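Local coordinates for protein multi-copper Oxidase CueO (Ochrobactrum, PDB 6EVG) that oxidises lignin model compounds and lignosulfonate as a laccase-like multicopper oxidase, probably passing the electrons through its coppers to dioxygen, at residues 69-72 / 73-76; 155-158 / 159-162. One frame throughout, in Å; residues are numbered along the deposited sequence.

Interaction 1: 69-72 / 73-76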
ATOM      1  N   ARG A  69       8.556 -13.350  -3.170  1.00  7.30           N
ATOM      2  CA  ARG A  69       8.343 -13.437  -4.614  1.00  7.92           C
ATOM      3  C   ARG A  69       7.655 -14.752  -4.958  1.00  8.22           C
ATOM      4  O   ARG A  69       8.177 -15.831  -4.594  1.00  9.39           O
ATOM      5  CB  ARG A  69       9.658 -13.302  -5.338  1.00  9.79           C
ATOM      6  CG  ARG A  69       9.468 -13.235  -6.845  1.00 12.23           C
ATOM      7  CD  ARG A  69      10.654 -12.563  -7.535  1.00 17.30           C
ATOM      8  NE  ARG A  69      11.725 -13.454  -7.455  1.00 17.85           N
ATOM      9  CZ  ARG A  69      13.035 -13.169  -7.727  1.00 16.76           C
ATOM     10  NH1 ARG A  69      13.459 -11.954  -8.084  1.00 18.83           N
ATOM     11  NH2 ARG A  69      13.918 -14.145  -7.685  1.00 19.73           N
ATOM     12  N   LEU A  70       6.482 -14.659  -5.543  1.00  8.11           N
ATOM     13  CA  LEU A  70       5.636 -15.766  -5.905  1.00  8.32           C
ATOM     14  C   LEU A  70       5.425 -15.820  -7.393  1.00  8.79           C
ATOM     15  O   LEU A  70       5.253 -14.800  -8.054  1.00 10.49           O
ATOM     16  CB  LEU A  70       4.288 -15.594  -5.236  1.00  9.33           C
ATOM     17  CG  LEU A  70       4.314 -15.500  -3.699  1.00 10.02           C
ATOM     18  CD1 LEU A  70       2.915 -15.272  -3.179  1.00 12.94           C
ATOM     19  CD2 LEU A  70       4.972 -16.667  -3.045  1.00 10.24           C
ATOM     20  N   LYS A  71       5.402 -17.032  -7.941  1.00  9.35           N
ATOM     21  CA  LYS A  71       5.174 -17.257  -9.362  1.00  9.50           C
ATOM     22  C   LYS A  71       3.698 -17.463  -9.634  1.00  9.84           C
ATOM     23  O   LYS A  71       3.042 -18.249  -8.943  1.00 11.70           O
ATOM     24  CB  LYS A  71       5.950 -18.431  -9.853  1.00 11.67           C
ATOM     25  CG  LYS A  71       7.440 -18.243  -9.773  1.00 14.65           C
ATOM     26  CD  LYS A  71       8.223 -19.415 -10.299  1.00 20.29           C
ATOM     27  CE  LYS A  71       8.159 -20.586  -9.382  1.00 28.39           C
ATOM     28  NZ  LYS A  71       9.333 -21.493  -9.650  1.00 36.62           N
ATOM     29  N   ASN A  72       3.154 -16.793 -10.660  1.00  9.99           N
ATOM     30  CA  ASN A  72       1.815 -17.071 -11.072  1.00 10.56           C
ATOM     31  C   ASN A  72       1.708 -18.567 -11.355  1.00 10.74           C
ATOM     32  O   ASN A  72       2.619 -19.187 -11.941  1.00 11.64           O
ATOM     33  CB  ASN A  72       1.454 -16.264 -12.320  1.00 11.21           C
ATOM     34  CG  ASN A  72      -0.015 -16.194 -12.549  1.00 11.58           C
ATOM     35  OD1 ASN A  72      -0.811 -16.095 -11.619  1.00 13.35           O
ATOM     36  ND2 ASN A  72      -0.384 -16.301 -13.839  1.00 15.55           N
ATOM     37  N   GLY A  73       0.592 -19.141 -10.920  1.00 11.37           N
ATOM     38  CA  GLY A  73       0.358 -20.538 -11.082  1.00 13.57           C
ATOM     39  C   GLY A  73       0.879 -21.451  -9.953  1.00 16.29           C
ATOM     40  O   GLY A  73       0.542 -22.639  -9.940  1.00 23.69           O
ATOM     41  N   GLU A  74       1.690 -20.971  -9.023  1.00 14.99           N
ATOM     42  CA  GLU A  74       2.134 -21.878  -7.990  1.00 14.76           C
ATOM     43  C   GLU A  74       1.217 -21.866  -6.750  1.00 12.72           C
ATOM     44  O   GLU A  74       0.510 -20.896  -6.500  1.00 13.26           O
ATOM     45  CB  GLU A  74       3.595 -21.761  -7.608  1.00 19.01           C
ATOM     46  CG  GLU A  74       3.965 -20.611  -6.745  1.00 19.54           C
ATOM     47  CD  GLU A  74       5.515 -20.434  -6.348  1.00 18.68           C
ATOM     48  OE1 GLU A  74       6.255 -21.458  -5.992  1.00 23.77           O
ATOM     49  OE2 GLU A  74       5.990 -19.271  -6.329  1.00 15.87           O
ATOM     50  N   THR A  75       1.309 -22.911  -5.971  1.00 12.67           N
ATOM     51  CA  THR A  75       0.614 -23.018  -4.670  1.00 13.06           C
ATOM     52  C   THR A  75       1.643 -22.865  -3.560  1.00 12.62           C
ATOM     53  O   THR A  75       2.692 -23.517  -3.567  1.00 14.74           O
ATOM     54  CB  THR A  75      -0.102 -24.372  -4.496  1.00 16.20           C
ATOM     55  OG1 THR A  75      -1.010 -24.549  -5.566  1.00 18.83           O
ATOM     56  CG2 THR A  75      -0.904 -24.432  -3.181  1.00 19.12           C
ATOM     57  N   VAL A  76       1.345 -21.986  -2.604  1.00 11.60           N
ATOM     58  CA  VAL A  76       2.235 -21.639  -1.517  1.00 11.47           C
ATOM     59  C   VAL A  76       1.486 -21.665  -0.210  1.00 10.20           C
ATOM     60  O   VAL A  76       0.339 -21.202  -0.118  1.00 12.36           O
ATOM     61  CB  VAL A  76       2.817 -20.223  -1.716  1.00 12.81           C
ATOM     62  CG1 VAL A  76       1.818 -19.096  -1.813  1.00 16.44           C
ATOM     63  CG2 VAL A  76       3.778 -19.765  -0.648  1.00 13.99           C
TER
HETATM   64  O   HOH W   1       8.571 -18.010  -6.280  1.00 17.81           O

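Interaction 2: 155-158 / 159-162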
ATOM      1  N   GLY A 155       7.280 -14.373 -14.956  1.00 11.46           N
ATOM      2  CA  GLY A 155       8.516 -14.722 -15.593  1.00 13.19           C
ATOM      3  C   GLY A 155       8.790 -14.003 -16.912  1.00 13.92           C
ATOM      4  O   GLY A 155       9.784 -14.304 -17.543  1.00 17.11           O
ATOM      5  N   LYS A 156       7.936 -13.075 -17.315  1.00 12.27           N
ATOM      6  CA  LYS A 156       8.034 -12.443 -18.656  1.00 13.20           C
ATOM      7  C   LYS A 156       8.623 -11.011 -18.625  1.00 11.99           C
ATOM      8  O   LYS A 156       8.567 -10.281 -19.633  1.00 12.95           O
ATOM      9  CB  LYS A 156       6.673 -12.466 -19.343  1.00 14.88           C
ATOM     10  CG  LYS A 156       6.116 -13.867 -19.637  1.00 18.55           C
ATOM     11  CD  LYS A 156       4.744 -13.641 -20.311  1.00 26.92           C
ATOM     12  CE  LYS A 156       3.934 -14.823 -20.718  1.00 35.12           C
ATOM     13  NZ  LYS A 156       2.759 -14.263 -21.479  1.00 39.08           N
ATOM     14  N   ASP A 157       9.205 -10.580 -17.494  1.00 10.82           N
ATOM     15  CA  ASP A 157       9.709  -9.208 -17.437  1.00 10.50           C
ATOM     16  C   ASP A 157      10.818  -8.923 -18.436  1.00 10.99           C
ATOM     17  O   ASP A 157      10.908  -7.805 -18.954  1.00 11.81           O
ATOM     18  CB  ASP A 157      10.084  -8.782 -16.049  1.00 10.80           C
ATOM     19  CG  ASP A 157       8.872  -8.557 -15.151  1.00 11.29           C
ATOM     20  OD1 ASP A 157       7.715  -8.741 -15.545  1.00 11.93           O
ATOM     21  OD2 ASP A 157       9.102  -8.152 -13.960  1.00 12.59           O
ATOM     22  N   ALA A 158      11.664  -9.901 -18.678  1.00 12.65           N
ATOM     23  CA  ALA A 158      12.737  -9.702 -19.691  1.00 14.42           C
ATOM     24  C   ALA A 158      12.131  -9.434 -21.063  1.00 15.16           C
ATOM     25  O   ALA A 158      12.622  -8.526 -21.774  1.00 16.76           O
ATOM     26  CB  ALA A 158      13.694 -10.879 -19.733  1.00 18.40           C
ATOM     27  N   GLU A 159      11.099 -10.179 -21.427  1.00 15.02           N
ATOM     28  CA  GLU A 159      10.423  -9.975 -22.704  1.00 15.68           C
ATOM     29  C   GLU A 159       9.740  -8.595 -22.758  1.00 14.80           C
ATOM     30  O   GLU A 159       9.644  -8.000 -23.825  1.00 16.78           O
ATOM     31  CB  GLU A 159       9.383 -11.075 -22.953  1.00 19.23           C
ATOM     32  CG  GLU A 159       8.727 -10.989 -24.311  1.00 27.88           C
ATOM     33  CD  GLU A 159       7.637 -12.023 -24.525  1.00 36.18           C
ATOM     34  OE1 GLU A 159       7.583 -13.033 -23.775  1.00 46.19           O
ATOM     35  OE2 GLU A 159       6.838 -11.819 -25.464  1.00 49.81           O
ATOM     36  N   ARG A 160       9.306  -8.088 -21.606  1.00 12.10           N
ATOM     37  CA  ARG A 160       8.727  -6.753 -21.525  1.00 13.06           C
ATOM     38  C   ARG A 160       9.778  -5.636 -21.645  1.00 11.96           C
ATOM     39  O   ARG A 160       9.423  -4.474 -21.744  1.00 15.23           O
ATOM     40  CB  ARG A 160       7.962  -6.573 -20.196  1.00 11.26           C
ATOM     41  CG  ARG A 160       6.714  -7.465 -20.062  1.00 11.57           C
ATOM     42  CD  ARG A 160       6.047  -7.259 -18.717  1.00 11.73           C
ATOM     43  NE  ARG A 160       4.824  -8.058 -18.658  1.00 12.84           N
ATOM     44  CZ  ARG A 160       4.697  -9.218 -18.052  1.00 12.43           C
ATOM     45  NH1 ARG A 160       5.628  -9.707 -17.270  1.00 11.96           N
ATOM     46  NH2 ARG A 160       3.568  -9.896 -18.233  1.00 13.72           N
ATOM     47  N   GLY A 161      11.046  -5.980 -21.499  1.00 11.63           N
ATOM     48  CA  GLY A 161      12.064  -4.969 -21.461  1.00 12.58           C
ATOM     49  C   GLY A 161      12.255  -4.290 -20.133  1.00 11.76           C
ATOM     50  O   GLY A 161      12.683  -3.123 -20.064  1.00 13.63           O
ATOM     51  N   LEU A 162      11.926  -4.968 -19.044  1.00 10.02           N
ATOM     52  CA  LEU A 162      11.961  -4.355 -17.730  1.00 10.11           C
ATOM     53  C   LEU A 162      13.195  -4.818 -16.973  1.00 10.42           C
ATOM     54  O   LEU A 162      13.550  -6.021 -16.997  1.00 12.59           O
ATOM     55  CB  LEU A 162      10.753  -4.720 -16.923  1.00 10.18           C
ATOM     56  CG  LEU A 162       9.407  -4.221 -17.469  1.00 10.09           C
ATOM     57  CD1 LEU A 162       8.226  -4.806 -16.724  1.00 12.09           C
ATOM     58  CD2 LEU A 162       9.335  -2.726 -17.476  1.00 12.32           C
TER

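Interaction 1: 69-72 / 73-76
Glu74 reaches back across the turn, and its carboxylate grips the backbone N-H of Lys71. OE2 accepts from Lys71 N at 2.8 Å, and the bond is almost straight, with an angle of 174° at the hydrogen. The N-H meets OE2 on the anti side, 23° out of the carboxylate plane. Glu74 CG stands between its own N and carbonyl carbon (chi1 77°), and the chain beyond is extended, which carries OE2 back over the strand that has just ended. A water 2.9 Å from Glu74 OE2 donates a second bond to that atom and another to Arg69 O. OE2 therefore holds two donors.

Lys71 runs obliquely past the carboxylate. Its CB lies 3.6 Å from Glu74 OE2, but NZ stays 4.8 Å from Glu74 OE1, so the charges do not touch. In the backbone, Glu74 N bonds to Lys71 O at 3.0 Å and closes a type II beta turn from Lys71 to Glu74. Gly73, with positive phi, takes the third position of the turn.

On the buried side Leu70 and Val76 cross at about a right angle, with Leu70 CD2 4.1 Å from Val76 CG2. Asn72 OD1 bonds to Gln123 N. The turn leads from strand 67-71, which lies between strands 28-29 and 148-153, to strand 75-82 of a second sheet, between strands 36-46 and 114-120.

Interaction 2: 155-158 / 159-162
The charged contact joins Arg160 to Asp157. Arg160 NH1 gives Asp157 OD1 a salt-bridging hydrogen bond of 2.9 Å, bent to 138° at the hydrogen. The carboxylate and guanidinium planes stand 78° apart, so one oxygen meets one nitrogen rather than two pairs side by side. Both groups have further partners: Asp157 OD2 forms a salt bridge with Arg221, and Arg160 NE and NH2 with Asp319 and Asp154. These bonds probably fix how both groups are turned.

Van der Waals contacts flank the bridge. Lys156 CB lies over one face of the guanidinium, 3.6 Å from Arg160 NH1. Arg160 is extended from CG to NE, which carries its head back to this place. Leu162 CD1 packs 4.1 Å from Asp157 CG, and Phe252 of strand 251-259 touches Asp157, Arg160 and Leu162.

Backbone bonds form the third group. Arg160 N bonds to Lys156 O at 3.0 Å, in the carbonyl plane. Leu162 N bonds to Asp157 O at 3.0 Å, and Gly161 N to Ala158 O at the same length. The last closes a type I beta turn. With Gly161 at C' (positive phi), these two bonds make a Schellman motif, in the linker between the first two cupredoxin-like domains.

Overall arrangement
From the N terminus, interaction 1 comes first. It closes the tight turn between strands 67-71 and 75-82, and so joins two sheets of the first cupredoxin-like domain. The chain then passes through strands 91-93, 114-120 and 126-131 and helix 138-144 to strand 148-153. That strand pairs with 67-71, so it brings the chain back beside the first contact. Interaction 2 follows in the loop after it and folds that loop before strand 170-178 starts the next sheet. The two contacts are in series and neither encloses the other. Their centres are about 17 Å apart, and their nearest atoms, about 6 Å apart, do not touch.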